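Local coordinates for GrpU microcompartment shell protein (Pectobacterium wasabiae, PDB 4OLP) that probably forms hexamers that tile the shell of a glycyl-radical bacterial microcompartment, with a site for an iron-sulfur cluster that is empty in this ligand-free form, at residues 60-65 and 76-81; 7-12 and 35-40. One frame throughout, in Å; residues are numbered along the deposited sequence.

Contact 1: 60-65 and 76-81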
loop_
_atom_site.group_PDB
_atom_site.type_symbol
_atom_site.label_atom_id
_atom_site.label_comp_id
_atom_site.label_asym_id
_atom_site.label_seq_id
_atom_site.Cartn_x
_atom_site.Cartn_y
_atom_site.Cartn_z
ATOM N N VAL B 60 -13.510 4.837 29.133
ATOM C CA VAL B 60 -12.913 5.021 27.827
ATOM C C VAL B 60 -13.636 4.161 26.803
ATOM O O VAL B 60 -14.236 3.137 27.062
ATOM C CB VAL B 60 -11.376 4.761 27.721
ATOM C CG1 VAL B 60 -10.578 5.605 28.712
ATOM C CG2 VAL B 60 -11.055 3.286 27.933
ATOM N N ALA B 61 -13.498 4.632 25.603
ATOM C CA ALA B 61 -13.974 4.001 24.406
ATOM C C ALA B 61 -12.770 3.912 23.456
ATOM O O ALA B 61 -11.838 4.712 23.544
ATOM C CB ALA B 61 -15.046 4.880 23.839
ATOM N N VAL B 62 -12.749 2.898 22.609
ATOM C CA VAL B 62 -11.627 2.701 21.700
ATOM C C VAL B 62 -12.109 2.493 20.291
ATOM O O VAL B 62 -13.224 1.999 20.049
ATOM C CB VAL B 62 -10.744 1.489 22.054
ATOM C CG1 VAL B 62 -9.822 1.856 23.202
ATOM C CG2 VAL B 62 -11.587 0.258 22.384
ATOM N N SER B 63 -11.241 2.837 19.357
ATOM C CA SER B 63 -11.549 2.604 17.978
ATOM C C SER B 63 -10.281 2.636 17.169
ATOM O O SER B 63 -9.286 3.246 17.560
ATOM C CB SER B 63 -12.551 3.627 17.471
ATOM O OG SER B 63 -12.746 3.464 16.085
ATOM N N GLU B 64 -10.328 1.909 16.062
ATOM C CA GLU B 64 -9.307 1.957 15.068
ATOM C C GLU B 64 -9.524 3.239 14.337
ATOM O O GLU B 64 -10.662 3.653 14.152
ATOM C CB GLU B 64 -9.588 0.881 14.006
ATOM C CG GLU B 64 -9.885 -0.536 14.513
ATOM C CD GLU B 64 -11.335 -0.939 14.268
ATOM O OE1 GLU B 64 -12.211 -0.415 15.002
ATOM O OE2 GLU B 64 -11.585 -1.782 13.371
ATOM N N ILE B 65 -8.434 3.823 13.862
ATOM C CA ILE B 65 -8.475 4.934 12.921
ATOM C C ILE B 65 -7.745 4.471 11.667
ATOM O O ILE B 65 -6.635 3.911 11.766
ATOM C CB ILE B 65 -7.769 6.168 13.523
ATOM C CG1 ILE B 65 -8.444 6.599 14.836
ATOM C CG2 ILE B 65 -7.746 7.332 12.554
ATOM C CD1 ILE B 65 -9.917 6.950 14.722
ATOM N N LEU B 76 -4.749 3.520 17.024
ATOM C CA LEU B 76 -5.786 3.317 18.016
ATOM C C LEU B 76 -6.093 4.675 18.611
ATOM O O LEU B 76 -5.179 5.487 18.841
ATOM C CB LEU B 76 -5.293 2.389 19.126
ATOM C CG LEU B 76 -6.246 2.073 20.283
ATOM C CD1 LEU B 76 -7.479 1.282 19.864
ATOM C CD2 LEU B 76 -5.474 1.310 21.347
ATOM N N ALA B 77 -7.378 4.921 18.829
ATOM C CA ALA B 77 -7.824 6.152 19.444
ATOM C C ALA B 77 -8.507 5.749 20.722
ATOM O O ALA B 77 -9.272 4.811 20.715
ATOM C CB ALA B 77 -8.777 6.894 18.524
ATOM N N ILE B 78 -8.186 6.443 21.818
ATOM C CA ILE B 78 -8.740 6.183 23.135
ATOM C C ILE B 78 -9.466 7.437 23.581
ATOM O O ILE B 78 -8.866 8.506 23.701
ATOM C CB ILE B 78 -7.636 5.816 24.112
ATOM C CG1 ILE B 78 -7.218 4.382 23.862
ATOM C CG2 ILE B 78 -8.094 5.862 25.562
ATOM C CD1 ILE B 78 -5.726 4.181 24.030
ATOM N N PHE B 79 -10.774 7.312 23.775
ATOM C CA PHE B 79 -11.604 8.445 24.114
ATOM C C PHE B 79 -12.090 8.273 25.507
ATOM O O PHE B 79 -12.560 7.187 25.883
ATOM C CB PHE B 79 -12.839 8.524 23.231
ATOM C CG PHE B 79 -12.558 8.464 21.776
ATOM C CD1 PHE B 79 -12.412 7.243 21.126
ATOM C CD2 PHE B 79 -12.504 9.613 21.044
ATOM C CE1 PHE B 79 -12.175 7.173 19.771
ATOM C CE2 PHE B 79 -12.277 9.563 19.680
ATOM C CZ PHE B 79 -12.100 8.347 19.040
ATOM N N GLY B 80 -11.990 9.343 26.283
ATOM C CA GLY B 80 -12.493 9.301 27.631
ATOM C C GLY B 80 -12.070 10.487 28.437
ATOM O O GLY B 80 -11.827 11.582 27.907
ATOM N N GLU B 81 -12.043 10.253 29.745
ATOM C CA GLU B 81 -11.753 11.272 30.717
ATOM C C GLU B 81 -10.235 11.372 30.882
ATOM O O GLU B 81 -9.509 10.401 30.623
ATOM C CB GLU B 81 -12.425 10.895 32.018
ATOM C CG GLU B 81 -13.929 11.050 31.977
ATOM C CD GLU B 81 -14.677 9.834 32.544
ATOM O OE1 GLU B 81 -14.813 9.752 33.759
ATOM O OE2 GLU B 81 -15.145 8.939 31.787
#
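Phe79 lays one edge of its ring along the strand 60-65, bringing CD1 to 3.5 Å from Ala61 O, while CE1 comes up to the CB of Ser63. Both partners lie near the plane of the ring, so it is the rim and not a face that meets the neighbouring strand. With CG anti to the carbonyl carbon (chi1 -52°), the ring extends from its own CA back toward Ala77, which brings its edge alongside Ala61 and Ser63. On that face Ala77 also receives Ile65, whose CG1 sits 3.7 Å from the Ala77 CB. The two strands form the antiparallel hairpin of the BMC domain, with 60-65 at the edge of the chain's four-stranded sheet. Two hydrogen-bonded pairs hold them. Ala61 and Phe79 exchange N-H and carbonyl both ways, and the Phe79 N to Ala61 O bond, 2.8 Å long, is nearly straight at 176°. Ser63 and Ala77 do the same, Ala77 N reaching Ser63 O at 2.8 Å. Val60, Val62, Leu76 and Ile78 point to the opposite face. Val62 and Ile78 stand next to each other on it, with Val62 CG1 3.7 Å from Ile78 CG1. Ile78 turns its other branch, CG2, to Val60 CG1 at 4.0 Å. Beyond Val62 in the other direction, the CD1 branch of Leu76 comes within 3.9 Å of Val62 CB. Helix 44-56 covers Val60, Val62 and Leu76 through Ala54, Ala51 and Leu47, whereas Ile78 packs against Met89 and Ile92 of helix 82-92.

Contact 2: 7-12 and 35-40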
loop_
_atom_site.group_PDB
_atom_site.type_symbol
_atom_site.label_atom_id
_atom_site.label_comp_id
_atom_site.label_asym_id
_atom_site.label_seq_id
_atom_site.Cartn_x
_atom_site.Cartn_y
_atom_site.Cartn_z
ATOM N N ASN B 7 -6.070 17.159 24.419
ATOM C CA ASN B 7 -6.892 17.606 25.535
ATOM C C ASN B 7 -7.982 18.519 25.015
ATOM O O ASN B 7 -7.723 19.422 24.223
ATOM C CB ASN B 7 -6.047 18.311 26.589
ATOM C CG ASN B 7 -5.008 17.386 27.199
ATOM O OD1 ASN B 7 -3.825 17.473 26.861
ATOM N ND2 ASN B 7 -5.444 16.467 28.077
ATOM N N ALA B 8 -9.209 18.246 25.438
ATOM C CA ALA B 8 -10.333 19.115 25.154
ATOM C C ALA B 8 -10.452 19.325 23.666
ATOM O O ALA B 8 -10.254 20.448 23.181
ATOM C CB ALA B 8 -10.166 20.449 25.864
ATOM N N PRO B 9 -10.792 18.252 22.935
ATOM C CA PRO B 9 -10.851 18.359 21.495
ATOM C C PRO B 9 -12.039 19.165 21.018
ATOM O O PRO B 9 -13.067 19.196 21.654
ATOM C CB PRO B 9 -10.991 16.910 21.045
ATOM C CG PRO B 9 -11.627 16.233 22.191
ATOM C CD PRO B 9 -11.018 16.875 23.386
ATOM N N THR B 10 -11.859 19.814 19.884
ATOM C CA THR B 10 -12.897 20.573 19.202
ATOM C C THR B 10 -14.007 19.624 18.731
ATOM O O THR B 10 -13.793 18.425 18.650
ATOM C CB THR B 10 -12.210 21.276 18.004
ATOM O OG1 THR B 10 -11.265 22.245 18.491
ATOM C CG2 THR B 10 -13.189 21.949 17.066
ATOM N N LEU B 11 -15.180 20.159 18.409
ATOM C CA LEU B 11 -16.211 19.386 17.711
ATOM C C LEU B 11 -15.732 18.957 16.308
ATOM O O LEU B 11 -15.943 17.810 15.897
ATOM C CB LEU B 11 -17.505 20.191 17.593
ATOM C CG LEU B 11 -18.231 20.530 18.895
ATOM C CD1 LEU B 11 -19.324 21.564 18.650
ATOM C CD2 LEU B 11 -18.824 19.297 19.549
ATOM N N GLU B 12 -15.111 19.883 15.577
ATOM C CA GLU B 12 -14.434 19.575 14.295
ATOM C C GLU B 12 -13.381 18.479 14.398
ATOM O O GLU B 12 -13.203 17.678 13.475
ATOM C CB GLU B 12 -13.760 20.814 13.707
ATOM C CG GLU B 12 -14.713 21.902 13.245
ATOM C CD GLU B 12 -14.018 23.057 12.537
ATOM O OE1 GLU B 12 -12.781 23.011 12.308
ATOM O OE2 GLU B 12 -14.734 24.032 12.211
ATOM N N ASP B 35 -13.030 14.139 27.470
ATOM C CA ASP B 35 -12.137 15.197 27.903
ATOM C C ASP B 35 -10.913 15.132 27.001
ATOM O O ASP B 35 -10.368 16.162 26.608
ATOM C CB ASP B 35 -11.676 14.991 29.343
ATOM C CG ASP B 35 -12.737 15.214 30.351
ATOM O OD1 ASP B 35 -13.482 16.192 30.179
ATOM O OD2 ASP B 35 -12.802 14.475 31.363
ATOM N N ALA B 36 -10.486 13.914 26.672
ATOM C CA ALA B 36 -9.243 13.739 25.952
ATOM C C ALA B 36 -9.311 12.597 24.945
ATOM O O ALA B 36 -10.159 11.713 25.034
ATOM C CB ALA B 36 -8.133 13.489 26.943
ATOM N N ILE B 37 -8.419 12.657 23.970
ATOM C CA ILE B 37 -8.247 11.597 22.995
ATOM C C ILE B 37 -6.771 11.234 22.925
ATOM O O ILE B 37 -5.932 12.086 22.631
ATOM C CB ILE B 37 -8.713 12.024 21.591
ATOM C CG1 ILE B 37 -10.170 12.485 21.629
ATOM C CG2 ILE B 37 -8.565 10.859 20.630
ATOM C CD1 ILE B 37 -10.651 13.153 20.358
ATOM N N GLY B 38 -6.473 9.968 23.160
ATOM C CA GLY B 38 -5.127 9.487 23.031
ATOM C C GLY B 38 -5.010 8.784 21.694
ATOM O O GLY B 38 -5.880 7.980 21.312
ATOM N N LEU B 39 -3.969 9.127 20.947
ATOM C CA LEU B 39 -3.753 8.542 19.655
ATOM C C LEU B 39 -2.415 7.889 19.720
ATOM O O LEU B 39 -1.434 8.532 20.060
ATOM C CB LEU B 39 -3.760 9.609 18.569
ATOM C CG LEU B 39 -5.071 10.375 18.445
ATOM C CD1 LEU B 39 -4.930 11.537 17.479
ATOM C CD2 LEU B 39 -6.185 9.442 17.983
ATOM N N ILE B 40 -2.364 6.610 19.369
ATOM C CA ILE B 40 -1.110 5.883 19.389
ATOM C C ILE B 40 -1.053 4.906 18.221
ATOM O O ILE B 40 -2.061 4.276 17.874
ATOM C CB ILE B 40 -0.905 5.195 20.751
ATOM C CG1 ILE B 40 0.397 4.390 20.757
ATOM C CG2 ILE B 40 -2.097 4.316 21.100
ATOM C CD1 ILE B 40 1.026 4.262 22.129
#
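The backbones of 7-12 and 35-40 run antiparallel just long enough for Asn7 and Ala36 to form a non-hydrogen-bonded pair, with their CA atoms 4.5 Å apart. Ala36 also belongs to a classic beta bulge on its other side, where it and Asp35 both face Gly80 of strand 74-80. Across this end of the sheet, Ala8 N donates to Asp35 O at 2.7 Å. Ala8 itself takes up a backbone conformation in the left-handed region (phi 56°), where the chain leaves strand 3-7 and heads for helix 11-19. The following residue, Pro9, turns toward the start of strand 36-42. Its CD rests 3.4 Å from the same Asp35 O that accepts the Ala8 N-H.

The Asp35 carboxylate is engaged elsewhere, OD1 making a salt bridge with Arg33 NE. Asn7 and Ala36 direct their side chains to one face, and ND2 of Asn7 comes only as near as 4.2 Å to Ala36 CB. This loop also carries a subunit boundary: Asn7 O accepts a hydrogen bond from Lys56 of a neighbouring subunit, and Thr10 N bonds to Asp52 of the same subunit. On the face away from Asn7, Ile37 and Pro9 cross obliquely. With CG1 anti to the carbonyl carbon and the chain extended beyond it (chi2 170°), Ile37 delivers CD1 to the proline ring, 3.7 Å from Pro9 CG and 3.8 Å from Pro9 CB.

From the N terminus, strand 3-7 leads into contact 2, which closes a loop of 22 residues that holds the rest of helix 11-19 and helix 23-26 and returns the chain to strand 36-42. Helix 44-56 follows, and only then does contact 1 open, closing the shorter connection between 60-65 and 76-81. The two loops are therefore in series, neither nested nor crossed. In space they join through strand 74-80, which lies between 36-42 and 60-65: Ile78 N probably donates to Gly38 O, and Leu76 N to Ile40 O. Ala77 and Leu39 also pack together. Contact 2 thus ties one outer strand's exit to the sheet, and contact 1 attaches the other outer strand.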